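Local atomic coordinates of amidase (PDB entry 5EWQ), a protein that probably hydrolyses amides to carboxylic acids and ammonia, as a member of the amidase family. Residues Tyr174-Gly185 with Arg399-Ile408; Gln351-Asn359 with Glu454-Ala462. All coordinates share one frame; numbering follows the deposited sequence.

Contact 1 (Tyr174-Gly185 with Arg399-Ile408); sequences YLSFTMPSGYSG and RRIKYGQTLI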
# COMPACT_ATOMS: atom_id res chain seq x y z
N TYR A 174 -7.79 -1.52 -12.79
CA TYR A 174 -8.20 -2.46 -13.83
C TYR A 174 -9.60 -2.12 -14.33
O TYR A 174 -10.52 -2.92 -14.20
CB TYR A 174 -8.14 -3.90 -13.31
CG TYR A 174 -8.03 -4.93 -14.41
CD1 TYR A 174 -6.82 -5.14 -15.06
CD2 TYR A 174 -9.13 -5.69 -14.80
CE1 TYR A 174 -6.70 -6.08 -16.07
CE2 TYR A 174 -9.02 -6.63 -15.81
CZ TYR A 174 -7.81 -6.82 -16.44
OH TYR A 174 -7.69 -7.76 -17.44
N LEU A 175 -9.74 -0.93 -14.89
CA LEU A 175 -11.02 -0.48 -15.41
C LEU A 175 -10.89 -0.09 -16.88
O LEU A 175 -11.63 -0.58 -17.73
CB LEU A 175 -11.55 0.70 -14.59
CG LEU A 175 -13.00 1.10 -14.82
CD1 LEU A 175 -13.91 -0.11 -14.69
CD2 LEU A 175 -13.41 2.20 -13.85
N SER A 176 -9.95 0.80 -17.18
CA SER A 176 -9.67 1.20 -18.55
C SER A 176 -8.23 1.68 -18.70
O SER A 176 -7.56 1.99 -17.71
CB SER A 176 -10.63 2.30 -19.00
OG SER A 176 -10.29 3.55 -18.43
N PHE A 177 -7.76 1.75 -19.94
CA PHE A 177 -6.38 2.14 -20.23
C PHE A 177 -6.18 3.65 -20.11
O PHE A 177 -5.05 4.12 -20.00
CB PHE A 177 -5.97 1.67 -21.63
CG PHE A 177 -6.17 0.20 -21.87
CD1 PHE A 177 -5.18 -0.71 -21.52
CD2 PHE A 177 -7.34 -0.27 -22.45
CE1 PHE A 177 -5.36 -2.06 -21.75
CE2 PHE A 177 -7.52 -1.62 -22.68
CZ PHE A 177 -6.53 -2.52 -22.33
N THR A 178 -7.28 4.39 -20.13
CA THR A 178 -7.21 5.85 -20.16
C THR A 178 -7.42 6.47 -18.78
O THR A 178 -7.25 7.68 -18.60
CB THR A 178 -8.26 6.44 -21.12
OG1 THR A 178 -9.57 6.09 -20.67
CG2 THR A 178 -8.04 5.93 -22.53
N MSE A 179 -7.79 5.65 -17.80
CA MSE A 179 -8.05 6.14 -16.46
C MSE A 179 -6.76 6.51 -15.74
O MSE A 179 -5.84 5.70 -15.65
CB MSE A 179 -8.81 5.08 -15.64
CG MSE A 179 -9.29 5.58 -14.29
SE MSE A 179 -10.02 4.16 -13.17
CE MSE A 179 -8.36 3.19 -12.83
N PRO A 180 -6.69 7.75 -15.23
CA PRO A 180 -5.53 8.22 -14.47
C PRO A 180 -5.38 7.48 -13.15
O PRO A 180 -6.38 7.11 -12.54
CB PRO A 180 -5.83 9.70 -14.25
CG PRO A 180 -7.31 9.80 -14.30
CD PRO A 180 -7.74 8.79 -15.32
N SER A 181 -4.14 7.27 -12.72
CA SER A 181 -3.88 6.60 -11.45
C SER A 181 -4.36 7.45 -10.28
O SER A 181 -4.24 8.67 -10.30
CB SER A 181 -2.39 6.29 -11.31
OG SER A 181 -1.62 7.48 -11.38
N GLY A 182 -4.91 6.79 -9.27
CA GLY A 182 -5.40 7.48 -8.09
C GLY A 182 -6.85 7.90 -8.22
O GLY A 182 -7.43 8.45 -7.29
N TYR A 183 -7.44 7.65 -9.39
CA TYR A 183 -8.84 7.99 -9.60
C TYR A 183 -9.77 6.84 -9.24
O TYR A 183 -9.48 5.68 -9.53
CB TYR A 183 -9.09 8.42 -11.05
CG TYR A 183 -10.55 8.70 -11.34
CD1 TYR A 183 -11.12 9.93 -11.02
CD2 TYR A 183 -11.36 7.74 -11.94
CE1 TYR A 183 -12.45 10.18 -11.28
CE2 TYR A 183 -12.69 7.99 -12.20
CZ TYR A 183 -13.23 9.21 -11.87
OH TYR A 183 -14.56 9.47 -12.13
N SER A 184 -10.90 7.17 -8.62
CA SER A 184 -11.93 6.19 -8.31
C SER A 184 -13.30 6.82 -8.48
O SER A 184 -13.50 7.99 -8.15
CB SER A 184 -11.77 5.66 -6.88
OG SER A 184 -12.16 6.63 -5.93
N GLY A 185 -14.25 6.05 -8.99
CA GLY A 185 -15.61 6.54 -9.18
C GLY A 185 -16.33 6.76 -7.87
O GLY A 185 -17.39 7.40 -7.84
N ARG A 399 -20.62 9.67 -14.63
CA ARG A 399 -20.33 9.63 -13.21
C ARG A 399 -19.62 8.34 -12.81
O ARG A 399 -18.60 8.36 -12.12
CB ARG A 399 -21.62 9.79 -12.40
CG ARG A 399 -21.50 10.67 -11.16
CD ARG A 399 -20.37 10.21 -10.25
NE ARG A 399 -20.64 10.44 -8.84
CZ ARG A 399 -19.91 9.92 -7.86
NH1 ARG A 399 -20.22 10.16 -6.59
NH2 ARG A 399 -18.87 9.15 -8.15
N ARG A 400 -20.17 7.21 -13.25
CA ARG A 400 -19.72 5.90 -12.77
C ARG A 400 -18.51 5.36 -13.53
O ARG A 400 -17.70 4.63 -12.96
CB ARG A 400 -20.88 4.91 -12.84
CG ARG A 400 -22.09 5.38 -12.05
CD ARG A 400 -23.30 4.49 -12.24
NE ARG A 400 -24.44 4.99 -11.47
CZ ARG A 400 -25.64 4.42 -11.45
NH1 ARG A 400 -25.87 3.32 -12.15
NH2 ARG A 400 -26.61 4.95 -10.72
N ILE A 401 -18.38 5.72 -14.80
CA ILE A 401 -17.23 5.32 -15.60
C ILE A 401 -16.77 6.45 -16.51
O ILE A 401 -16.84 6.34 -17.74
CB ILE A 401 -17.53 4.07 -16.45
CG1 ILE A 401 -18.95 4.14 -17.03
CG2 ILE A 401 -17.38 2.80 -15.62
CD1 ILE A 401 -19.24 3.08 -18.06
N LYS A 402 -16.28 7.53 -15.90
CA LYS A 402 -15.83 8.71 -16.63
C LYS A 402 -14.79 8.37 -17.69
O LYS A 402 -14.77 8.97 -18.77
CB LYS A 402 -15.26 9.75 -15.66
CG LYS A 402 -14.67 10.98 -16.33
CD LYS A 402 -14.01 11.90 -15.32
CE LYS A 402 -13.30 13.06 -16.00
NZ LYS A 402 -14.25 13.92 -16.77
N TYR A 403 -13.94 7.39 -17.39
CA TYR A 403 -12.89 7.00 -18.32
C TYR A 403 -13.17 5.63 -18.93
O TYR A 403 -12.28 5.00 -19.51
CB TYR A 403 -11.53 6.99 -17.61
CG TYR A 403 -11.20 8.31 -16.95
CD1 TYR A 403 -10.60 9.34 -17.67
CD2 TYR A 403 -11.48 8.53 -15.61
CE1 TYR A 403 -10.30 10.55 -17.07
CE2 TYR A 403 -11.17 9.74 -15.00
CZ TYR A 403 -10.58 10.74 -15.74
OH TYR A 403 -10.28 11.94 -15.14
N GLY A 404 -14.41 5.17 -18.81
CA GLY A 404 -14.83 3.93 -19.43
C GLY A 404 -14.60 2.70 -18.57
O GLY A 404 -14.19 2.80 -17.41
N GLN A 405 -14.87 1.53 -19.14
CA GLN A 405 -14.71 0.26 -18.43
C GLN A 405 -14.29 -0.85 -19.39
O GLN A 405 -14.79 -1.98 -19.31
CB GLN A 405 -16.00 -0.12 -17.71
CG GLN A 405 -17.24 -0.11 -18.60
CD GLN A 405 -18.48 -0.57 -17.87
OE1 GLN A 405 -18.43 -0.95 -16.70
NE2 GLN A 405 -19.61 -0.55 -18.57
N THR A 406 -13.36 -0.53 -20.29
CA THR A 406 -12.92 -1.46 -21.33
C THR A 406 -12.30 -2.73 -20.76
O THR A 406 -12.49 -3.82 -21.30
CB THR A 406 -11.91 -0.79 -22.27
OG1 THR A 406 -12.43 0.47 -22.72
CG2 THR A 406 -11.63 -1.67 -23.48
N LEU A 407 -11.55 -2.60 -19.67
CA LEU A 407 -10.82 -3.73 -19.10
C LEU A 407 -11.74 -4.78 -18.48
O LEU A 407 -11.54 -5.98 -18.70
CB LEU A 407 -9.82 -3.23 -18.05
CG LEU A 407 -8.50 -2.71 -18.62
CD1 LEU A 407 -7.66 -2.06 -17.53
CD2 LEU A 407 -7.73 -3.84 -19.29
N ILE A 408 -12.73 -4.34 -17.72
CA ILE A 408 -13.65 -5.28 -17.08
C ILE A 408 -14.64 -5.83 -18.10
O ILE A 408 -15.24 -6.88 -17.89
CB ILE A 408 -14.42 -4.63 -15.91
CG1 ILE A 408 -15.40 -3.57 -16.42
CG2 ILE A 408 -13.45 -4.02 -14.91
CD1 ILE A 408 -16.22 -2.94 -15.32

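Contact 2 (Gln351-Asn359 with Glu454-Ala462); sequences QLNNGGVDN and EEVLLSAVA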
# COMPACT_ATOMS: atom_id res chain seq x y z
N GLN A 351 20.56 -6.13 -16.16
CA GLN A 351 19.34 -5.93 -16.93
C GLN A 351 18.52 -7.22 -16.98
O GLN A 351 18.86 -8.16 -17.70
CB GLN A 351 19.67 -5.46 -18.35
CG GLN A 351 18.45 -5.21 -19.22
CD GLN A 351 18.73 -4.32 -20.40
OE1 GLN A 351 19.79 -3.70 -20.49
NE2 GLN A 351 17.78 -4.23 -21.32
N LEU A 352 17.44 -7.25 -16.20
CA LEU A 352 16.56 -8.40 -16.14
C LEU A 352 15.85 -8.62 -17.47
O LEU A 352 15.53 -7.66 -18.17
CB LEU A 352 15.54 -8.24 -15.01
CG LEU A 352 15.85 -8.88 -13.66
CD1 LEU A 352 17.31 -8.69 -13.28
CD2 LEU A 352 14.94 -8.32 -12.58
N ASN A 353 15.61 -9.88 -17.81
CA ASN A 353 14.93 -10.22 -19.06
C ASN A 353 13.48 -10.64 -18.83
O ASN A 353 13.21 -11.65 -18.19
CB ASN A 353 15.69 -11.33 -19.79
CG ASN A 353 15.02 -11.73 -21.09
OD1 ASN A 353 14.20 -12.65 -21.12
ND2 ASN A 353 15.37 -11.04 -22.17
N ASN A 354 12.56 -9.85 -19.37
CA ASN A 354 11.14 -10.14 -19.24
C ASN A 354 10.62 -10.98 -20.40
O ASN A 354 9.93 -10.48 -21.29
CB ASN A 354 10.33 -8.84 -19.14
CG ASN A 354 10.77 -7.97 -17.99
OD1 ASN A 354 11.23 -8.46 -16.96
ND2 ASN A 354 10.63 -6.66 -18.15
N GLY A 355 10.98 -12.26 -20.40
CA GLY A 355 10.57 -13.17 -21.46
C GLY A 355 9.70 -14.30 -20.96
O GLY A 355 10.05 -14.99 -19.99
N GLY A 356 8.56 -14.50 -21.61
CA GLY A 356 7.66 -15.58 -21.26
C GLY A 356 6.89 -15.34 -19.97
O GLY A 356 6.13 -16.20 -19.52
N VAL A 357 7.09 -14.17 -19.38
CA VAL A 357 6.41 -13.81 -18.14
C VAL A 357 5.19 -12.93 -18.44
O VAL A 357 5.32 -11.72 -18.62
CB VAL A 357 7.35 -13.08 -17.17
CG1 VAL A 357 6.64 -12.80 -15.85
CG2 VAL A 357 8.60 -13.90 -16.93
N ASP A 358 4.02 -13.56 -18.50
CA ASP A 358 2.79 -12.86 -18.84
C ASP A 358 2.16 -12.21 -17.62
O ASP A 358 2.32 -12.69 -16.50
CB ASP A 358 1.80 -13.82 -19.51
CG ASP A 358 0.49 -13.15 -19.86
OD1 ASP A 358 0.37 -12.63 -20.99
OD2 ASP A 358 -0.43 -13.15 -19.01
N ASN A 359 1.43 -11.11 -17.84
CA ASN A 359 0.76 -10.40 -16.77
C ASN A 359 -0.70 -10.09 -17.12
O ASN A 359 -1.60 -10.27 -16.31
CB ASN A 359 1.50 -9.11 -16.44
CG ASN A 359 0.99 -8.44 -15.18
OD1 ASN A 359 0.50 -9.11 -14.27
ND2 ASN A 359 1.09 -7.12 -15.13
N GLU A 454 10.25 0.05 -12.37
CA GLU A 454 10.73 -0.37 -13.68
C GLU A 454 10.83 -1.89 -13.82
O GLU A 454 10.66 -2.43 -14.92
CB GLU A 454 12.08 0.28 -13.98
CG GLU A 454 12.03 1.79 -14.08
CD GLU A 454 13.40 2.41 -14.27
OE1 GLU A 454 14.40 1.66 -14.32
OE2 GLU A 454 13.48 3.66 -14.36
N GLU A 455 11.12 -2.58 -12.72
CA GLU A 455 11.27 -4.03 -12.75
C GLU A 455 10.46 -4.72 -11.66
O GLU A 455 11.02 -5.23 -10.69
CB GLU A 455 12.75 -4.41 -12.61
CG GLU A 455 13.66 -3.80 -13.66
CD GLU A 455 13.36 -4.28 -15.06
OE1 GLU A 455 12.91 -5.43 -15.21
OE2 GLU A 455 13.57 -3.50 -16.02
N VAL A 456 9.14 -4.73 -11.82
CA VAL A 456 8.25 -5.33 -10.82
C VAL A 456 7.61 -6.61 -11.35
O VAL A 456 7.21 -7.48 -10.57
CB VAL A 456 7.15 -4.34 -10.39
CG1 VAL A 456 6.42 -4.86 -9.17
CG2 VAL A 456 7.75 -2.99 -10.10
N LEU A 457 7.51 -6.72 -12.67
CA LEU A 457 6.85 -7.84 -13.33
C LEU A 457 7.35 -9.20 -12.86
O LEU A 457 6.56 -10.10 -12.58
CB LEU A 457 7.01 -7.73 -14.84
CG LEU A 457 6.47 -8.90 -15.67
CD1 LEU A 457 4.98 -9.10 -15.42
CD2 LEU A 457 6.74 -8.68 -17.15
N LEU A 458 8.67 -9.34 -12.76
CA LEU A 458 9.27 -10.63 -12.41
C LEU A 458 9.10 -10.98 -10.94
O LEU A 458 8.71 -12.10 -10.60
CB LEU A 458 10.76 -10.62 -12.78
CG LEU A 458 11.09 -10.29 -14.23
CD1 LEU A 458 12.58 -10.40 -14.49
CD2 LEU A 458 10.31 -11.20 -15.18
N SER A 459 9.39 -10.02 -10.06
CA SER A 459 9.34 -10.26 -8.62
C SER A 459 7.92 -10.49 -8.12
O SER A 459 7.71 -11.16 -7.11
CB SER A 459 9.98 -9.09 -7.87
OG SER A 459 9.34 -7.86 -8.19
N ALA A 460 6.94 -9.93 -8.83
CA ALA A 460 5.54 -10.07 -8.44
C ALA A 460 5.02 -11.47 -8.79
O ALA A 460 4.33 -12.10 -7.98
CB ALA A 460 4.69 -9.01 -9.12
N VAL A 461 5.36 -11.94 -9.98
CA VAL A 461 4.93 -13.26 -10.44
C VAL A 461 5.64 -14.36 -9.67
O VAL A 461 5.02 -15.35 -9.27
CB VAL A 461 5.19 -13.44 -11.95
CG1 VAL A 461 4.89 -14.86 -12.38
CG2 VAL A 461 4.35 -12.45 -12.75
N ALA A 462 6.93 -14.19 -9.45
CA ALA A 462 7.74 -15.18 -8.74
C ALA A 462 7.39 -15.24 -7.26
O ALA A 462 7.71 -16.21 -6.57
CB ALA A 462 9.22 -14.89 -8.93

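Contact 1 (Tyr174-Gly185 with Arg399-Ile408)
Y403 packs its ring against P180 and Y183, joining the loop that follows helix 170-173 to the linker between helices 397-400 and 406-412 within the amidase-family fold. Y403 is the third residue of a type I turn, I401 to G404, and with its CG anti to the carbonyl carbon (chi1 -55°) its ring is driven into the P180-Y183 turn. P180 CD stands over the middle of one ring face as a CH-pi contact, 3.4 Å from the Y403 centroid. One edge of Y403 meets the face of Y183 in a T-shaped stack, with centroids 4.9 Å apart and planes at 83°. The hydroxyl of Y183 is hydrogen-bonded to Y17 OH. Beside this tight aromatic core, S176 OG donates to Y403 O over 2.7 Å.

The solvent side is the outer edge formed by F177 and T406, both exposed, where T406 places its CG2 near the edge of the F177 ring. L407, well covered, lies between Y174 and F177: its CB stands over the face of the buried Y174 ring in a second CH-pi contact, and its CD2 reaches F177 CZ at 3.5 Å. Two residues beyond the N-cap residue Q405, the backbone N of L407 bonds L175 O at 2.8 Å.

Contact 2 (Gln351-Asn359 with Glu454-Ala462)
L458 is the main bump of this contact, its isobutyl group entering a hollow lined by L352, N354 and V357 in the loop between strand 345-347 and helix 360-377. The two methyls part inside it: CD1 packs on L352 CD2 at 3.7 Å, whereas CD2 turns the other way and meets V357 CG2 at 3.6 Å. Between them the fork at CG faces N354 OD1, so the amide oxygen covers the branch point.

V357 supplies the reciprocal bump. With CG1 anti to the backbone N (chi1 -176°), that methyl drops between two residues one helical turn apart, L457 CG and V461 CG2, each 3.9 Å away, and its other methyl is left for L458. L457 sits in a second hollow. Its CD1 slides along N359 CB at 3.6 Å, and its CD2 lies between V357 O and N354 CB. At the other end E455, bent at chi2, brings OE1 alongside L352 CB at 3.9 Å.

Helix 418-437 also borders the interface: E435 and L436 touch L458, while N431 and S428 hydrogen-bond G355 O and D358 N, respectively. D358 OD2 accepts from T362 N in the first turn of helix 360-377.

No hydrogen bond joins residues 351-359 to 454-462. Their fit therefore rests largely on the shape of aliphatic branches, with polar atoms of N354 and E455 packed against carbon, while hydrogen bonds from the loop reach helix 418-437 and the start of helix 360-377.

Overall arrangement
Contacts 1 and 2 occupy separate patches of one chain, contact 1 partly buried and contact 2 at the surface, each centred about 20 Å from the centre of the chain. Their own centres lie about 25 Å apart and their nearest atoms about 7 Å, without touching. Along the sequence the four segments alternate. Helix 360-377 links the patches: it begins directly after 351-359, and its L363, E364 and F367 pack against Y174 and I408 of contact 1. Contact 2 also borders the mixed sheet, E455 touching M450 of strand 447-451. Amidases of this family generally use a Ser-cisSer-Lys triad; both contacts join loops and helices of the fold, and their distance to the catalytic centre is not established here.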